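PDB 5KMX: uncharacterized protein TCIL3000_10_9440 from Trypanosoma congolense, which is an insect-stage surface antigen, a membrane protein with a bilobed ectodomain, the part described here, and is possibly a sensor. Local coordinates for residues Leu155-Leu160 with Asn199-Ser204; Thr81-Thr86 with Gly167-Glu172; Asp13-Val18 with Pro48-Ile53. All blocks are in the same frame, centred on the assembly; numbering follows the deposited sequence.

Contact 1 of 3, residues Leu155-Leu160 with Asn199-Ser204; sequences LATLYL and NVRLYS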
# COMPACT_ATOMS: atom_id res chain seq x y z
N LEU A 155 -1.20 10.46 -2.08
CA LEU A 155 -0.55 9.32 -2.71
C LEU A 155 0.95 9.53 -2.93
O LEU A 155 1.36 10.53 -3.52
CB LEU A 155 -1.22 9.00 -4.04
CG LEU A 155 -0.81 7.70 -4.74
CD1 LEU A 155 -1.25 6.48 -3.93
CD2 LEU A 155 -1.39 7.65 -6.15
N ALA A 156 1.75 8.58 -2.45
CA ALA A 156 3.20 8.63 -2.59
C ALA A 156 3.70 7.38 -3.32
O ALA A 156 4.53 7.48 -4.22
CB ALA A 156 3.86 8.75 -1.23
N THR A 157 3.20 6.22 -2.91
CA THR A 157 3.61 4.95 -3.50
C THR A 157 2.40 4.12 -3.90
O THR A 157 1.47 3.94 -3.12
CB THR A 157 4.48 4.14 -2.52
OG1 THR A 157 5.56 4.97 -2.04
CG2 THR A 157 5.06 2.92 -3.20
N LEU A 158 2.43 3.61 -5.13
CA LEU A 158 1.31 2.86 -5.70
C LEU A 158 1.71 1.41 -5.99
O LEU A 158 2.61 1.15 -6.78
CB LEU A 158 0.83 3.53 -6.98
CG LEU A 158 -0.41 2.92 -7.65
CD1 LEU A 158 -1.65 3.14 -6.78
CD2 LEU A 158 -0.62 3.51 -9.04
N TYR A 159 1.02 0.47 -5.34
CA TYR A 159 1.29 -0.95 -5.51
C TYR A 159 0.25 -1.60 -6.42
O TYR A 159 -0.95 -1.48 -6.18
CB TYR A 159 1.32 -1.67 -4.16
CG TYR A 159 2.22 -1.04 -3.13
CD1 TYR A 159 1.84 0.11 -2.46
CD2 TYR A 159 3.45 -1.60 -2.81
CE1 TYR A 159 2.65 0.69 -1.51
CE2 TYR A 159 4.27 -1.03 -1.86
CZ TYR A 159 3.87 0.12 -1.21
OH TYR A 159 4.68 0.69 -0.26
N LEU A 160 0.72 -2.29 -7.45
CA LEU A 160 -0.15 -3.03 -8.36
C LEU A 160 0.22 -4.51 -8.34
O LEU A 160 1.37 -4.86 -8.06
CB LEU A 160 -0.04 -2.47 -9.78
CG LEU A 160 -0.29 -0.97 -9.92
CD1 LEU A 160 -0.02 -0.50 -11.34
CD2 LEU A 160 -1.71 -0.61 -9.50
N ASN A 199 5.65 6.93 -6.78
CA ASN A 199 6.40 5.72 -7.09
C ASN A 199 5.46 4.54 -7.34
O ASN A 199 4.72 4.14 -6.46
CB ASN A 199 7.37 5.40 -5.95
CG ASN A 199 8.19 4.15 -6.22
OD1 ASN A 199 8.13 3.18 -5.47
ND2 ASN A 199 8.97 4.17 -7.30
N VAL A 200 5.51 4.00 -8.56
CA VAL A 200 4.63 2.90 -8.95
C VAL A 200 5.38 1.57 -8.91
O VAL A 200 6.54 1.49 -9.31
CB VAL A 200 4.05 3.13 -10.36
CG1 VAL A 200 3.11 1.99 -10.74
CG2 VAL A 200 3.33 4.46 -10.42
N ARG A 201 4.69 0.53 -8.44
CA ARG A 201 5.27 -0.80 -8.31
C ARG A 201 4.28 -1.88 -8.74
O ARG A 201 3.10 -1.81 -8.40
CB ARG A 201 5.73 -1.05 -6.87
CG ARG A 201 6.94 -0.22 -6.47
CD ARG A 201 6.91 0.20 -5.02
NE ARG A 201 7.23 -0.89 -4.10
CZ ARG A 201 7.95 -0.75 -2.98
NH1 ARG A 201 8.19 -1.80 -2.21
NH2 ARG A 201 8.45 0.43 -2.64
N LEU A 202 4.77 -2.86 -9.50
CA LEU A 202 3.95 -3.98 -9.95
C LEU A 202 4.48 -5.29 -9.39
O LEU A 202 5.63 -5.65 -9.61
CB LEU A 202 3.91 -4.04 -11.48
CG LEU A 202 3.17 -5.22 -12.11
CD1 LEU A 202 1.69 -5.18 -11.74
CD2 LEU A 202 3.35 -5.23 -13.62
N TYR A 203 3.62 -6.00 -8.66
CA TYR A 203 3.98 -7.27 -8.02
C TYR A 203 3.31 -8.46 -8.69
O TYR A 203 2.32 -8.31 -9.40
CB TYR A 203 3.60 -7.25 -6.54
CG TYR A 203 4.52 -6.45 -5.65
CD1 TYR A 203 4.42 -5.07 -5.57
CD2 TYR A 203 5.49 -7.08 -4.88
CE1 TYR A 203 5.27 -4.34 -4.75
CE2 TYR A 203 6.33 -6.37 -4.05
CZ TYR A 203 6.22 -4.99 -3.99
OH TYR A 203 7.06 -4.27 -3.17
N SER A 204 3.86 -9.64 -8.46
CA SER A 204 3.18 -10.89 -8.78
C SER A 204 2.36 -11.29 -7.56
O SER A 204 2.69 -10.92 -6.44
CB SER A 204 4.18 -11.99 -9.15
OG SER A 204 4.91 -12.41 -8.01

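Contact 2 of 3, residues Thr81-Thr86 with Gly167-Glu172; sequences TVQPFT and GGMYRE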
# COMPACT_ATOMS: atom_id res chain seq x y z
N THR A 81 5.13 -9.52 -20.80
CA THR A 81 4.49 -10.73 -20.28
C THR A 81 3.24 -10.43 -19.45
O THR A 81 2.56 -11.35 -19.00
CB THR A 81 5.46 -11.57 -19.40
OG1 THR A 81 5.78 -10.86 -18.20
CG2 THR A 81 6.73 -11.90 -20.17
N VAL A 82 2.95 -9.15 -19.25
CA VAL A 82 1.76 -8.73 -18.51
C VAL A 82 0.77 -8.09 -19.46
O VAL A 82 1.09 -7.09 -20.11
CB VAL A 82 2.11 -7.73 -17.39
CG1 VAL A 82 0.88 -7.42 -16.55
CG2 VAL A 82 3.23 -8.27 -16.52
N GLN A 83 -0.43 -8.65 -19.55
CA GLN A 83 -1.48 -8.07 -20.37
C GLN A 83 -1.73 -6.64 -19.88
O GLN A 83 -2.09 -6.44 -18.72
CB GLN A 83 -2.76 -8.90 -20.31
CG GLN A 83 -2.62 -10.28 -20.95
CD GLN A 83 -3.88 -11.13 -20.83
OE1 GLN A 83 -3.86 -12.32 -21.15
NE2 GLN A 83 -4.98 -10.53 -20.38
N PRO A 84 -1.54 -5.65 -20.77
CA PRO A 84 -1.56 -4.26 -20.30
C PRO A 84 -2.92 -3.84 -19.75
O PRO A 84 -3.94 -4.41 -20.10
CB PRO A 84 -1.22 -3.46 -21.57
CG PRO A 84 -1.68 -4.32 -22.69
CD PRO A 84 -1.40 -5.73 -22.23
N PHE A 85 -2.90 -2.84 -18.86
CA PHE A 85 -4.11 -2.34 -18.25
C PHE A 85 -3.90 -0.92 -17.76
O PHE A 85 -2.77 -0.43 -17.72
CB PHE A 85 -4.56 -3.24 -17.09
CG PHE A 85 -3.58 -3.30 -15.95
CD1 PHE A 85 -2.48 -4.13 -15.99
CD2 PHE A 85 -3.78 -2.52 -14.82
CE1 PHE A 85 -1.59 -4.19 -14.94
CE2 PHE A 85 -2.89 -2.57 -13.76
CZ PHE A 85 -1.79 -3.41 -13.82
N THR A 86 -4.99 -0.25 -17.40
CA THR A 86 -4.93 1.10 -16.87
C THR A 86 -5.46 1.10 -15.44
O THR A 86 -6.37 0.35 -15.11
CB THR A 86 -5.76 2.09 -17.72
OG1 THR A 86 -5.39 1.97 -19.09
CG2 THR A 86 -5.53 3.52 -17.25
N GLY A 167 0.80 -20.14 -19.77
CA GLY A 167 1.58 -19.73 -20.93
C GLY A 167 2.43 -18.50 -20.68
O GLY A 167 2.49 -17.60 -21.52
N GLY A 168 3.09 -18.46 -19.53
CA GLY A 168 4.04 -17.41 -19.21
C GLY A 168 3.49 -16.00 -19.33
O GLY A 168 4.24 -15.06 -19.58
N MET A 169 2.18 -15.86 -19.16
CA MET A 169 1.51 -14.57 -19.27
C MET A 169 0.89 -14.15 -17.95
O MET A 169 0.56 -14.99 -17.11
CB MET A 169 0.43 -14.63 -20.35
CG MET A 169 0.96 -14.54 -21.77
SD MET A 169 -0.27 -15.05 -22.99
CE MET A 169 -1.74 -14.24 -22.36
N TYR A 170 0.73 -12.84 -17.77
CA TYR A 170 0.13 -12.29 -16.56
C TYR A 170 -0.99 -11.32 -16.91
O TYR A 170 -1.18 -10.95 -18.07
CB TYR A 170 1.18 -11.59 -15.70
CG TYR A 170 2.25 -12.53 -15.17
CD1 TYR A 170 2.08 -13.18 -13.95
CD2 TYR A 170 3.41 -12.76 -15.88
CE1 TYR A 170 3.05 -14.04 -13.46
CE2 TYR A 170 4.39 -13.62 -15.40
CZ TYR A 170 4.20 -14.25 -14.19
OH TYR A 170 5.17 -15.11 -13.71
N ARG A 171 -1.72 -10.91 -15.88
CA ARG A 171 -2.89 -10.06 -16.04
C ARG A 171 -3.19 -9.47 -14.66
O ARG A 171 -2.97 -10.14 -13.65
CB ARG A 171 -4.07 -10.86 -16.60
CG ARG A 171 -5.44 -10.23 -16.44
CD ARG A 171 -6.53 -11.23 -16.79
NE ARG A 171 -7.72 -11.06 -15.96
CZ ARG A 171 -8.53 -12.04 -15.58
NH1 ARG A 171 -8.28 -13.30 -15.93
NH2 ARG A 171 -9.58 -11.78 -14.82
N GLU A 172 -3.68 -8.23 -14.61
CA GLU A 172 -3.86 -7.56 -13.33
C GLU A 172 -4.81 -8.36 -12.44
O GLU A 172 -5.85 -8.85 -12.89
CB GLU A 172 -4.37 -6.13 -13.52
CG GLU A 172 -5.87 -5.97 -13.77
CD GLU A 172 -6.32 -4.52 -13.66
OE1 GLU A 172 -6.94 -4.01 -14.62
OE2 GLU A 172 -6.06 -3.89 -12.61
O HOH W 1 -3.83 -7.14 -17.21

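Contact 3 of 3, residues Asp13-Val18 with Pro48-Ile53; sequences DFKEAV and PGFKSI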
# COMPACT_ATOMS: atom_id res chain seq x y z
N ASP A 13 1.63 -21.01 6.86
CA ASP A 13 1.04 -20.59 5.60
C ASP A 13 1.99 -19.65 4.85
O ASP A 13 2.07 -19.69 3.62
CB ASP A 13 -0.30 -19.90 5.83
CG ASP A 13 -1.44 -20.88 6.04
OD1 ASP A 13 -1.17 -22.03 6.43
OD2 ASP A 13 -2.61 -20.50 5.80
N PHE A 14 2.70 -18.81 5.59
CA PHE A 14 3.70 -17.92 5.00
C PHE A 14 4.89 -18.71 4.49
O PHE A 14 5.40 -18.45 3.41
CB PHE A 14 4.17 -16.88 6.02
CG PHE A 14 5.10 -15.85 5.44
CD1 PHE A 14 4.63 -14.91 4.54
CD2 PHE A 14 6.44 -15.84 5.77
CE1 PHE A 14 5.47 -13.97 4.00
CE2 PHE A 14 7.30 -14.90 5.23
CZ PHE A 14 6.81 -13.96 4.34
N LYS A 15 5.34 -19.67 5.29
CA LYS A 15 6.37 -20.62 4.87
C LYS A 15 6.00 -21.26 3.53
O LYS A 15 6.85 -21.44 2.66
CB LYS A 15 6.54 -21.72 5.92
CG LYS A 15 7.55 -21.43 7.02
CD LYS A 15 7.69 -22.64 7.94
CE LYS A 15 8.75 -22.45 9.00
NZ LYS A 15 8.91 -23.67 9.84
N GLU A 16 4.73 -21.61 3.40
CA GLU A 16 4.22 -22.25 2.19
C GLU A 16 4.35 -21.34 0.98
O GLU A 16 4.64 -21.80 -0.13
CB GLU A 16 2.75 -22.65 2.40
CG GLU A 16 2.19 -23.57 1.33
CD GLU A 16 0.78 -24.05 1.64
OE1 GLU A 16 0.36 -23.97 2.82
OE2 GLU A 16 0.08 -24.49 0.71
N ALA A 17 4.16 -20.04 1.19
CA ALA A 17 4.20 -19.06 0.11
C ALA A 17 5.64 -18.74 -0.30
O ALA A 17 5.94 -18.64 -1.49
CB ALA A 17 3.48 -17.79 0.53
N VAL A 18 6.51 -18.56 0.69
CA VAL A 18 7.90 -18.18 0.42
C VAL A 18 8.63 -19.24 -0.41
O VAL A 18 9.38 -18.91 -1.32
CB VAL A 18 8.68 -17.95 1.74
CG1 VAL A 18 10.15 -17.64 1.45
CG2 VAL A 18 8.04 -16.84 2.55
N PRO A 48 11.59 -12.01 11.38
CA PRO A 48 12.25 -12.87 12.37
C PRO A 48 12.03 -14.36 12.16
O PRO A 48 10.91 -14.79 11.86
CB PRO A 48 11.62 -12.42 13.69
CG PRO A 48 11.22 -11.02 13.46
CD PRO A 48 10.80 -10.94 12.03
N GLY A 49 13.09 -15.15 12.31
CA GLY A 49 13.01 -16.60 12.21
C GLY A 49 13.15 -17.13 10.80
O GLY A 49 13.04 -18.34 10.58
N PHE A 50 13.40 -16.24 9.85
CA PHE A 50 13.55 -16.61 8.45
C PHE A 50 14.88 -16.13 7.88
O PHE A 50 15.38 -15.07 8.26
CB PHE A 50 12.41 -16.03 7.60
CG PHE A 50 11.06 -16.59 7.93
CD1 PHE A 50 10.29 -16.05 8.95
CD2 PHE A 50 10.55 -17.66 7.21
CE1 PHE A 50 9.04 -16.57 9.24
CE2 PHE A 50 9.30 -18.18 7.50
CZ PHE A 50 8.55 -17.63 8.52
N LYS A 51 15.44 -16.92 6.96
CA LYS A 51 16.54 -16.44 6.14
C LYS A 51 15.99 -15.34 5.24
O LYS A 51 14.78 -15.25 5.04
CB LYS A 51 17.14 -17.59 5.31
CG LYS A 51 17.95 -18.58 6.14
CD LYS A 51 18.48 -19.73 5.30
CE LYS A 51 17.43 -20.83 5.12
NZ LYS A 51 18.00 -22.03 4.45
N SER A 52 16.88 -14.50 4.70
CA SER A 52 16.46 -13.37 3.88
C SER A 52 15.52 -13.80 2.76
O SER A 52 15.88 -14.60 1.89
CB SER A 52 17.68 -12.65 3.30
OG SER A 52 18.40 -11.98 4.31
N ILE A 53 14.30 -13.27 2.78
CA ILE A 53 13.25 -13.67 1.85
C ILE A 53 13.25 -12.80 0.60
O ILE A 53 13.23 -11.57 0.70
CB ILE A 53 11.86 -13.59 2.51
CG1 ILE A 53 11.82 -14.48 3.76
CG2 ILE A 53 10.76 -13.99 1.52
CD1 ILE A 53 10.53 -14.38 4.54

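Contact 1 of 3, residues Leu155-Leu160 with Asn199-Ser204
One face of the Arg201 guanidinium meets the ring of Tyr159, whose CE2 lies 3.7 Å from Arg201 NE and toward the rim of the guanidinium; the two planes are 52° apart, a slanted contact rather than a flat stack. At the guanidinium edge the bonded partner is Tyr203 OH, to which NH1 donates at 2.9 Å in an almost straight bond. Asn199 OD1 also lies in that plane but makes no hydrogen bond to it; the Asn199 amide donates through ND2 to Glu59 OE2. The rings of Tyr159 and Tyr203 run side by side in the same direction, and Tyr203 CE1 comes to the Tyr159 edge 3.8 Å from CD2. Bent at chi2 and chi3 (chi3 75°), the Arg201 chain climbs off the sheet beside Tyr159, with CD against Thr157 CG2. Tyr57 adds a cation-pi partner for Arg201.

Beneath them runs the one parallel pair, 145-165 with 197-204, of an otherwise antiparallel sheet. Five backbone bonds alternate between the strands, the first from Asn199 N to Ala156 O (2.8 Å), the last from Tyr203 N to Leu160 O (2.6 Å). A classic beta bulge at Ala156 and Thr157 opposite Gly189 interrupts the other edge of strand 145-165. On the reverse face Leu160 sets CD1 4.0 Å from Val200 CG1 and CB 3.8 Å from Leu202 CD1, over strand 72-79.

The pair thus has a polar, aromatic face and an aliphatic one. The Arg201 guanidinium is probably restricted in rotation, and Glu59, which touches Arg201, may partly balance its charge.

Contact 2 of 3, residues Thr81-Thr86 with Gly167-Glu172
Tyr170 is gripped through its backbone at both ends: its N donates to Thr81 O at 2.7 Å, and its O accepts from Gln83 N at 2.8 Å. The second bond is straight at the hydrogen (172°), yet its donor stands well above the carbonyl plane. Farther along the two chains separate, and a water accepts from Glu172 N at 2.8 Å; its link to Gln83 O is too short for a sound bond and remains doubtful.

The two direct bonds make a single bridge between Val82 and Tyr170, with the segments running in nearly the same direction. It ties the turn between strands 72-79 and 85-100 to strand 169-172, which follows strand 145-165 and pairs with it antiparallel at the margin of the mixed sheet.

Beyond the bridge, Glu172 lays its CB over the centre of the Phe85 ring, 3.5 Å from the centroid and 5° off the normal, a CH-pi contact. Phe85 has CG between its backbone N and carbonyl carbon (chi1 64°), which turns the ring under the glutamate; the carboxylate lies above the CD2 rim on the same side as CB, its CD 3.4 Å from Phe85 CD2, and OE2 has a weak, long ion pair with Arg87. Val82 CG2 packs on Tyr170 CB at 4.0 Å. The Tyr170 ring runs alongside Thr81, whose OG1 is 3.8 Å from Tyr170 CD2, and meets Trp29 edge-to-face. The aliphatic part of Arg171 lies across the Gln83 amide, while the guanidinium leads away to a salt bridge with Asp174.

Contact 3 of 3, residues Asp13-Val18 with Pro48-Ile53
Phe14 turns the edge of its ring onto the face of Phe50 in a T-shaped pair, planes at 89° and centroids 5.5 Å apart, with Phe14 CD2 3.9 Å from Phe50 CZ. Ile53 points back at Phe14, its CD1 touching the ring edge at CE2 and CZ, next to the edge that meets Phe50. The Phe50 ring in turn has the aliphatic chain of Lys15 at its own edge, where Lys15 CG is 3.7 Å from Phe50 CE2. One turn on from Phe14, Val18 crosses Ile53 at about a right angle and sets CG1 3.7 Å from Ile53 CG2; its other methyl, CG2, sits over the rim of one face of the Phe14 ring.

With CG anti to the backbone N (chi1 -175°), Phe14 reaches out from helix 11-20 to the loop that enters strand 53-63. Leu215 of helix 208-216 also touches Phe14, and Pro208 touches Ile53. On the loop side, a backbone hydrogen bond with Leu45 holds Ile53, and Pro48 O accepts a hydrogen bond from Arg11 NH2.

No hydrogen bond joins the two segments themselves: the helix is held against the loop by apolar and aromatic contacts, and Lys15 contributes its CG methylene while its extended chain carries NZ away from the ring.

In the fold
Contact 1 is the core of the three, its centre about 7 Å from the chain centre, whereas the centres of contacts 2 and 3 lie some 20 Å out, one on the surface and one partly buried. Contacts 1 and 2 belong to the same mixed sheet: strands 145-165 and 169-172 follow each other, and the two contacts touch where Leu202 CD2 meets Val82 CG2 and Leu160 CD1 meets Phe85 CZ, both at 4.2 Å. Contact 3 touches neither and joins a helix to a loop. Regular backbone pairing dominates the centre, a single bridge serves the sheet margin at contact 2, and side-chain packing without cross-segment hydrogen bonds joins the helix to the loop at contact 3.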